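Local coordinates for protein (S)-imine reductase (Streptomyces sp. GF3546, PDB 4OQY) that reduces imines to amines with S selectivity, probably taking the hydride from NADPH, at residues S132-G137 with D156-D161; D232-G237 with N276-L281. All blocks are in the same frame, centred on the assembly; numbering follows the deposited sequence.

Contact 1: S132-G137 with D156-D161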
ATOM      1  N   SER B 132      13.473  -0.641  14.774  1.00 26.59           N
ATOM      2  CA  SER B 132      14.750  -0.380  14.111  1.00 25.80           C
ATOM      3  C   SER B 132      14.834   1.059  13.592  1.00 24.58           C
ATOM      4  O   SER B 132      13.812   1.727  13.427  1.00 23.86           O
ATOM      5  CB  SER B 132      14.970  -1.401  12.995  1.00 26.07           C
ATOM      6  OG  SER B 132      16.302  -1.346  12.524  1.00 26.02           O
ATOM      7  N   THR B 133      16.076   1.525  13.455  1.00 24.14           N
ATOM      8  CA  THR B 133      16.411   2.840  12.950  1.00 23.43           C
ATOM      9  C   THR B 133      17.536   2.662  11.933  1.00 23.33           C
ATOM     10  O   THR B 133      18.530   1.974  12.193  1.00 23.75           O
ATOM     11  CB  THR B 133      16.877   3.782  14.091  1.00 23.22           C
ATOM     12  OG1 THR B 133      15.804   3.980  15.024  1.00 23.28           O
ATOM     13  CG2 THR B 133      17.337   5.163  13.567  1.00 22.62           C
ATOM     14  N   TYR B 134      17.372   3.287  10.778  1.00 22.93           N
ATOM     15  CA  TYR B 134      18.461   3.413   9.789  1.00 22.93           C
ATOM     16  C   TYR B 134      19.497   4.418  10.258  1.00 22.62           C
ATOM     17  O   TYR B 134      19.131   5.505  10.698  1.00 22.46           O
ATOM     18  CB  TYR B 134      17.918   3.913   8.461  1.00 22.79           C
ATOM     19  CG  TYR B 134      16.791   3.098   7.884  1.00 22.99           C
ATOM     20  CD1 TYR B 134      17.024   1.840   7.373  1.00 23.51           C
ATOM     21  CD2 TYR B 134      15.507   3.608   7.805  1.00 22.88           C
ATOM     22  CE1 TYR B 134      16.008   1.104   6.811  1.00 23.78           C
ATOM     23  CE2 TYR B 134      14.468   2.858   7.274  1.00 23.13           C
ATOM     24  CZ  TYR B 134      14.736   1.618   6.773  1.00 23.45           C
ATOM     25  OH  TYR B 134      13.747   0.857   6.226  1.00 24.20           O
ATOM     26  N   TYR B 135      20.783   4.087  10.119  1.00 22.78           N
ATOM     27  CA  TYR B 135      21.859   5.016  10.463  1.00 22.58           C
ATOM     28  C   TYR B 135      22.829   5.137   9.311  1.00 22.78           C
ATOM     29  O   TYR B 135      23.083   4.159   8.604  1.00 23.26           O
ATOM     30  CB  TYR B 135      22.617   4.573  11.721  1.00 22.74           C
ATOM     31  CG  TYR B 135      21.862   4.873  12.983  1.00 22.45           C
ATOM     32  CD1 TYR B 135      21.799   6.164  13.488  1.00 21.94           C
ATOM     33  CD2 TYR B 135      21.172   3.861  13.658  1.00 22.54           C
ATOM     34  CE1 TYR B 135      21.086   6.437  14.641  1.00 21.86           C
ATOM     35  CE2 TYR B 135      20.446   4.136  14.790  1.00 22.44           C
ATOM     36  CZ  TYR B 135      20.408   5.411  15.289  1.00 22.09           C
ATOM     37  OH  TYR B 135      19.674   5.655  16.430  1.00 22.01           O
ATOM     38  N   SER B 136      23.333   6.349   9.099  1.00 22.60           N
ATOM     39  CA  SER B 136      24.410   6.569   8.151  1.00 22.82           C
ATOM     40  C   SER B 136      25.300   7.715   8.627  1.00 22.87           C
ATOM     41  O   SER B 136      24.879   8.574   9.402  1.00 22.42           O
ATOM     42  CB  SER B 136      23.893   6.780   6.718  1.00 22.66           C
ATOM     43  OG  SER B 136      23.163   7.990   6.543  1.00 22.15           O
ATOM     44  N   GLY B 137      26.531   7.717   8.134  1.00 23.49           N
ATOM     45  CA  GLY B 137      27.556   8.621   8.632  1.00 23.80           C
ATOM     46  C   GLY B 137      28.866   7.894   8.854  1.00 24.58           C
ATOM     47  O   GLY B 137      29.017   6.739   8.457  1.00 25.14           O
ATOM     48  N   ASP B 156      20.674   0.099  12.469  1.00 24.55           N
ATOM     49  CA  ASP B 156      20.962  -0.591  11.238  1.00 24.78           C
ATOM     50  C   ASP B 156      21.796   0.360  10.395  1.00 24.58           C
ATOM     51  O   ASP B 156      21.251   1.271   9.791  1.00 23.93           O
ATOM     52  CB  ASP B 156      19.656  -0.980  10.543  1.00 24.64           C
ATOM     53  CG  ASP B 156      19.880  -1.674   9.213  1.00 24.90           C
ATOM     54  OD1 ASP B 156      21.037  -1.929   8.819  1.00 25.20           O
ATOM     55  OD2 ASP B 156      18.879  -1.979   8.539  1.00 25.03           O
ATOM     56  N   TYR B 157      23.117   0.160  10.413  1.00 25.19           N
ATOM     57  CA  TYR B 157      24.072   1.015   9.688  1.00 25.27           C
ATOM     58  C   TYR B 157      24.041   0.700   8.201  1.00 25.56           C
ATOM     59  O   TYR B 157      24.195  -0.454   7.804  1.00 26.10           O
ATOM     60  CB  TYR B 157      25.500   0.841  10.220  1.00 25.75           C
ATOM     61  CG  TYR B 157      26.532   1.724   9.522  1.00 25.73           C
ATOM     62  CD1 TYR B 157      26.684   3.057   9.886  1.00 25.20           C
ATOM     63  CD2 TYR B 157      27.374   1.213   8.532  1.00 26.21           C
ATOM     64  CE1 TYR B 157      27.619   3.875   9.261  1.00 25.38           C
ATOM     65  CE2 TYR B 157      28.320   2.024   7.905  1.00 26.40           C
ATOM     66  CZ  TYR B 157      28.442   3.355   8.284  1.00 25.91           C
ATOM     67  OH  TYR B 157      29.367   4.185   7.684  1.00 26.30           O
ATOM     68  N   ARG B 158      23.822   1.736   7.392  1.00 25.44           N
ATOM     69  CA  ARG B 158      23.565   1.579   5.960  1.00 25.59           C
ATOM     70  C   ARG B 158      24.695   2.103   5.069  1.00 25.92           C
ATOM     71  O   ARG B 158      24.667   1.857   3.870  1.00 26.02           O
ATOM     72  CB  ARG B 158      22.249   2.274   5.557  1.00 25.05           C
ATOM     73  CG  ARG B 158      20.979   1.814   6.268  1.00 24.92           C
ATOM     74  CD  ARG B 158      20.414   0.532   5.676  1.00 25.34           C
ATOM     75  NE  ARG B 158      21.132  -0.651   6.074  1.00 26.27           N
ATOM     76  CZ  ARG B 158      21.545  -1.626   5.273  1.00 26.87           C
ATOM     77  NH1 ARG B 158      21.284  -1.650   3.973  1.00 26.91           N
ATOM     78  NH2 ARG B 158      22.202  -2.627   5.812  1.00 27.64           N
ATOM     79  N   GLY B 159      25.663   2.828   5.631  1.00 26.25           N
ATOM     80  CA  GLY B 159      26.811   3.320   4.853  1.00 26.86           C
ATOM     81  C   GLY B 159      27.335   4.666   5.304  1.00 26.83           C
ATOM     82  O   GLY B 159      26.816   5.257   6.232  1.00 26.13           O
ATOM     83  N   GLU B 160      28.362   5.166   4.621  1.00 27.80           N
ATOM     84  CA  GLU B 160      29.059   6.385   5.062  1.00 28.13           C
ATOM     85  C   GLU B 160      28.285   7.664   4.782  1.00 26.93           C
ATOM     86  O   GLU B 160      28.239   8.574   5.606  1.00 26.28           O
ATOM     87  CB  GLU B 160      30.456   6.460   4.431  1.00 29.86           C
ATOM     88  CG  GLU B 160      31.501   5.630   5.168  1.00 31.57           C
ATOM     89  CD  GLU B 160      32.234   6.409   6.258  1.00 32.70           C
ATOM     90  OE1 GLU B 160      32.290   7.661   6.161  1.00 34.04           O
ATOM     91  OE2 GLU B 160      32.773   5.776   7.205  1.00 34.05           O
ATOM     92  N   ASP B 161      27.703   7.750   3.597  1.00 26.55           N
ATOM     93  CA  ASP B 161      27.081   8.985   3.201  1.00 25.74           C
ATOM     94  C   ASP B 161      25.935   9.341   4.145  1.00 24.97           C
ATOM     95  O   ASP B 161      25.042   8.525   4.444  1.00 24.40           O
ATOM     96  CB  ASP B 161      26.606   8.967   1.762  1.00 25.95           C
ATOM     97  CG  ASP B 161      26.124  10.336   1.323  1.00 25.72           C
ATOM     98  OD1 ASP B 161      26.975  11.145   0.904  1.00 25.98           O
ATOM     99  OD2 ASP B 161      24.917  10.609   1.444  1.00 25.07           O
TER
HETATM  100  O   HOH W   1      16.526  -1.755   9.801  1.00 28.89           O
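The Tyr157 ring has Gly137 O at its edge, in plane, while one face carries the backbone N of Gly159 toward the rim. With CG anti to the backbone N (chi1 -179°), the ring runs alongside the neighbouring strand, and Tyr157 OH donates to Gly137 O at 2.7 Å, almost straight along the C=O; a phenol is long enough for this. Tyr135 takes Thr133 CG2 over one face and Asp156 N at its edge. On the opposite face of the sheet, the Tyr134 ring meets the aliphatic part of Arg158 obliquely, CD1 to CD 4.0 Å. The arginine bends back, NE reaching Asp156 OD1 at 3.0 Å from above the carboxylate plane in a salt bridge. A water joins Asp156 OD2 to Ser132 OG; OD2 also bonds Tyr203 of the second subunit, and OG bonds Asn154.

Parallel bonding runs from Asp156 N to Thr133 O, Tyr135 N to Asp156 O and Arg158 N to Tyr135 O. Then the spacing slips by one: Gly137 N bonds Gly159 O, not Arg158 O, at backbone angles calling for glycine in both. Helix 139-149 links strands 132-136 and 154-157 as a beta-alpha-beta crossover, with helix 163-192 against Tyr134 and strand 113-119 antiparallel to 132-136.

Contact 2: D232-G237 with N276-L281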
ATOM      1  N   ASP B 232       2.669 -12.190 -15.222  1.00 34.86           N
ATOM      2  CA  ASP B 232       3.690 -11.162 -15.029  1.00 33.85           C
ATOM      3  C   ASP B 232       3.810 -10.362 -16.327  1.00 32.48           C
ATOM      4  O   ASP B 232       4.925 -10.137 -16.811  1.00 32.49           O
ATOM      5  CB  ASP B 232       5.049 -11.763 -14.662  1.00 34.12           C
ATOM      6  CG  ASP B 232       6.046 -10.705 -14.244  1.00 34.36           C
ATOM      7  OD1 ASP B 232       5.628  -9.671 -13.678  1.00 33.86           O
ATOM      8  OD2 ASP B 232       7.250 -10.905 -14.482  1.00 35.05           O
ATOM      9  N   ARG B 233       2.662  -9.980 -16.896  1.00 30.83           N
ATOM     10  CA  ARG B 233       2.634  -9.156 -18.115  1.00 30.12           C
ATOM     11  C   ARG B 233       2.097  -7.779 -17.779  1.00 27.82           C
ATOM     12  O   ARG B 233       0.974  -7.639 -17.277  1.00 26.36           O
ATOM     13  CB  ARG B 233       1.760  -9.760 -19.225  1.00 31.62           C
ATOM     14  CG  ARG B 233       2.460 -10.825 -20.071  1.00 33.88           C
ATOM     15  CD  ARG B 233       1.578 -11.433 -21.171  1.00 35.25           C
ATOM     16  NE  ARG B 233       1.159 -10.455 -22.185  1.00 36.37           N
ATOM     17  CZ  ARG B 233      -0.096 -10.048 -22.423  1.00 36.76           C
ATOM     18  NH1 ARG B 233      -1.138 -10.514 -21.733  1.00 37.30           N
ATOM     19  NH2 ARG B 233      -0.315  -9.158 -23.385  1.00 38.16           N
ATOM     20  N   LEU B 234       2.887  -6.757 -18.083  1.00 26.49           N
ATOM     21  CA  LEU B 234       2.458  -5.372 -17.864  1.00 25.51           C
ATOM     22  C   LEU B 234       1.078  -5.059 -18.460  1.00 24.62           C
ATOM     23  O   LEU B 234       0.290  -4.354 -17.830  1.00 23.89           O
ATOM     24  CB  LEU B 234       3.492  -4.392 -18.416  1.00 25.87           C
ATOM     25  CG  LEU B 234       3.099  -2.925 -18.254  1.00 25.74           C
ATOM     26  CD1 LEU B 234       3.129  -2.538 -16.794  1.00 25.30           C
ATOM     27  CD2 LEU B 234       4.027  -2.025 -19.036  1.00 26.49           C
ATOM     28  N   ALA B 235       0.801  -5.564 -19.663  1.00 24.60           N
ATOM     29  CA  ALA B 235      -0.496  -5.357 -20.327  1.00 24.50           C
ATOM     30  C   ALA B 235      -1.713  -5.753 -19.491  1.00 24.24           C
ATOM     31  O   ALA B 235      -2.745  -5.090 -19.529  1.00 22.98           O
ATOM     32  CB  ALA B 235      -0.529  -6.103 -21.643  1.00 25.17           C
ATOM     33  N   MET B 236      -1.592  -6.859 -18.753  1.00 24.99           N
ATOM     34  CA  MET B 236      -2.677  -7.292 -17.894  1.00 25.77           C
ATOM     35  C   MET B 236      -2.874  -6.324 -16.738  1.00 23.75           C
ATOM     36  O   MET B 236      -4.011  -5.999 -16.363  1.00 23.10           O
ATOM     37  CB  MET B 236      -2.415  -8.732 -17.402  1.00 28.53           C
ATOM     38  CG  MET B 236      -2.264  -9.739 -18.548  1.00 32.05           C
ATOM     39  SD  MET B 236      -3.778 -10.246 -19.451  1.00 39.47           S
ATOM     40  CE  MET B 236      -4.094  -8.962 -20.673  1.00 38.29           C
ATOM     41  N   GLY B 237      -1.767  -5.866 -16.164  1.00 22.65           N
ATOM     42  CA  GLY B 237      -1.809  -4.850 -15.127  1.00 21.65           C
ATOM     43  C   GLY B 237      -2.449  -3.571 -15.622  1.00 21.05           C
ATOM     44  O   GLY B 237      -3.295  -2.998 -14.951  1.00 20.51           O
ATOM     45  N   ASN B 276       6.436  -7.305 -21.118  1.00 27.62           N
ATOM     46  CA  ASN B 276       7.434  -7.494 -20.100  1.00 27.74           C
ATOM     47  C   ASN B 276       6.831  -7.624 -18.727  1.00 26.99           C
ATOM     48  O   ASN B 276       5.645  -7.406 -18.524  1.00 25.96           O
ATOM     49  CB  ASN B 276       8.422  -6.343 -20.141  1.00 28.07           C
ATOM     50  CG  ASN B 276       9.211  -6.322 -21.431  1.00 29.30           C
ATOM     51  OD1 ASN B 276       8.861  -5.605 -22.372  1.00 29.39           O
ATOM     52  ND2 ASN B 276      10.259  -7.125 -21.496  1.00 29.99           N
ATOM     53  N   SER B 277       7.696  -7.959 -17.785  1.00 27.69           N
ATOM     54  CA  SER B 277       7.337  -8.064 -16.378  1.00 27.41           C
ATOM     55  C   SER B 277       6.920  -6.716 -15.790  1.00 26.81           C
ATOM     56  O   SER B 277       7.287  -5.651 -16.319  1.00 26.57           O
ATOM     57  CB  SER B 277       8.535  -8.648 -15.613  1.00 28.26           C
ATOM     58  OG  SER B 277       8.677  -8.097 -14.322  1.00 28.21           O
ATOM     59  N   PHE B 278       6.145  -6.767 -14.704  1.00 26.14           N
ATOM     60  CA  PHE B 278       5.722  -5.569 -13.974  1.00 25.81           C
ATOM     61  C   PHE B 278       6.859  -4.752 -13.484  1.00 25.46           C
ATOM     62  O   PHE B 278       6.750  -3.547 -13.363  1.00 25.00           O
ATOM     63  CB  PHE B 278       4.875  -5.944 -12.757  1.00 26.08           C
ATOM     64  CG  PHE B 278       3.523  -6.354 -13.139  1.00 26.67           C
ATOM     65  CD1 PHE B 278       2.688  -5.446 -13.723  1.00 27.00           C
ATOM     66  CD2 PHE B 278       3.110  -7.656 -12.993  1.00 27.56           C
ATOM     67  CE1 PHE B 278       1.433  -5.822 -14.123  1.00 27.23           C
ATOM     68  CE2 PHE B 278       1.846  -8.046 -13.401  1.00 27.62           C
ATOM     69  CZ  PHE B 278       1.007  -7.125 -13.967  1.00 27.15           C
ATOM     70  N   SER B 279       7.950  -5.421 -13.173  1.00 25.78           N
ATOM     71  CA  SER B 279       9.082  -4.739 -12.648  1.00 26.14           C
ATOM     72  C   SER B 279       9.704  -3.795 -13.680  1.00 26.25           C
ATOM     73  O   SER B 279      10.510  -2.966 -13.307  1.00 26.44           O
ATOM     74  CB  SER B 279      10.130  -5.728 -12.190  1.00 26.89           C
ATOM     75  OG  SER B 279      10.675  -6.424 -13.280  1.00 27.70           O
ATOM     76  N   SER B 280       9.350  -3.937 -14.963  1.00 26.22           N
ATOM     77  CA  SER B 280       9.799  -2.981 -15.994  1.00 26.66           C
ATOM     78  C   SER B 280       9.367  -1.547 -15.633  1.00 26.35           C
ATOM     79  O   SER B 280       9.940  -0.558 -16.124  1.00 26.75           O
ATOM     80  CB  SER B 280       9.285  -3.402 -17.380  1.00 26.79           C
ATOM     81  OG  SER B 280       7.889  -3.219 -17.509  1.00 26.24           O
ATOM     82  N   LEU B 281       8.380  -1.431 -14.741  1.00 25.75           N
ATOM     83  CA  LEU B 281       7.930  -0.131 -14.269  1.00 25.73           C
ATOM     84  C   LEU B 281       9.012   0.633 -13.502  1.00 25.96           C
ATOM     85  O   LEU B 281       8.973   1.851 -13.455  1.00 25.79           O
ATOM     86  CB  LEU B 281       6.647  -0.254 -13.441  1.00 25.41           C
ATOM     87  CG  LEU B 281       5.400  -0.620 -14.258  1.00 25.46           C
ATOM     88  CD1 LEU B 281       4.247  -1.030 -13.356  1.00 25.43           C
ATOM     89  CD2 LEU B 281       5.009   0.522 -15.175  1.00 26.05           C
TER
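Leu234 N, in the first turn of helix 234-251, donates to Asn276 O at 2.9 Å, tying the helix start to the loop before helix 281-285; Asp232, in a left-handed backbone conformation, lies beside Ser277. This belongs to the all-helical C-terminal domain, related to that of 6-phosphogluconate dehydrogenase, and Arg233 holds the N-cap position. Asp232 suits its place as an acceptor: its CG is anti to the backbone N (chi1 -171°), which carries OD1 to Phe278 N at 3.1 Å in a nearly straight bond (168°) that arrives from above the carboxylate plane.

One face of the Phe278 ring has the Arg233-Leu234 peptide over its rim, and the ring's edge meets Gly237, where CE1 comes to 3.5 Å from Gly237 CA. Glycine is needed there because a CB would run into the ring. Cut back to an alanine, Phe278 would probably leave a gap beside Gly237 and the helix start, and Trp177 of the second subunit without its ring partner. Leu234 also packs on Phe265 and Met269 of helix 256-270, while a salt bridge to Glu275 holds Arg233. Within the loop, Ser277 O accepts from both Ser280 N and Ser280 OG. Leucine meets leucine at the far end: Leu234 CD1 touches Leu281 CG, CD1 and CD2, each at 3.9 Å.

In the fold
Both segments of contact 1 precede those of contact 2 in the sequence, and they lie in different domains: 132-137 with 156-161 at the edge of the Rossmann-type sheet, 232-237 with 276-281 among the C-terminal helices. Their centres are about 33 Å apart and their nearest atoms about 20 Å. The long helix 163-192 starts just after contact 1 and leads from the first domain toward the second. Both contacts reach the second subunit, contact 1 through Tyr203 and contact 2 through Trp177 of that subunit, so each domain shares in the dimer. A bound NADPH lies about 7 Å from the side chain of Arg233, consistent with cofactor sites formed between subunits, as in related imine reductases.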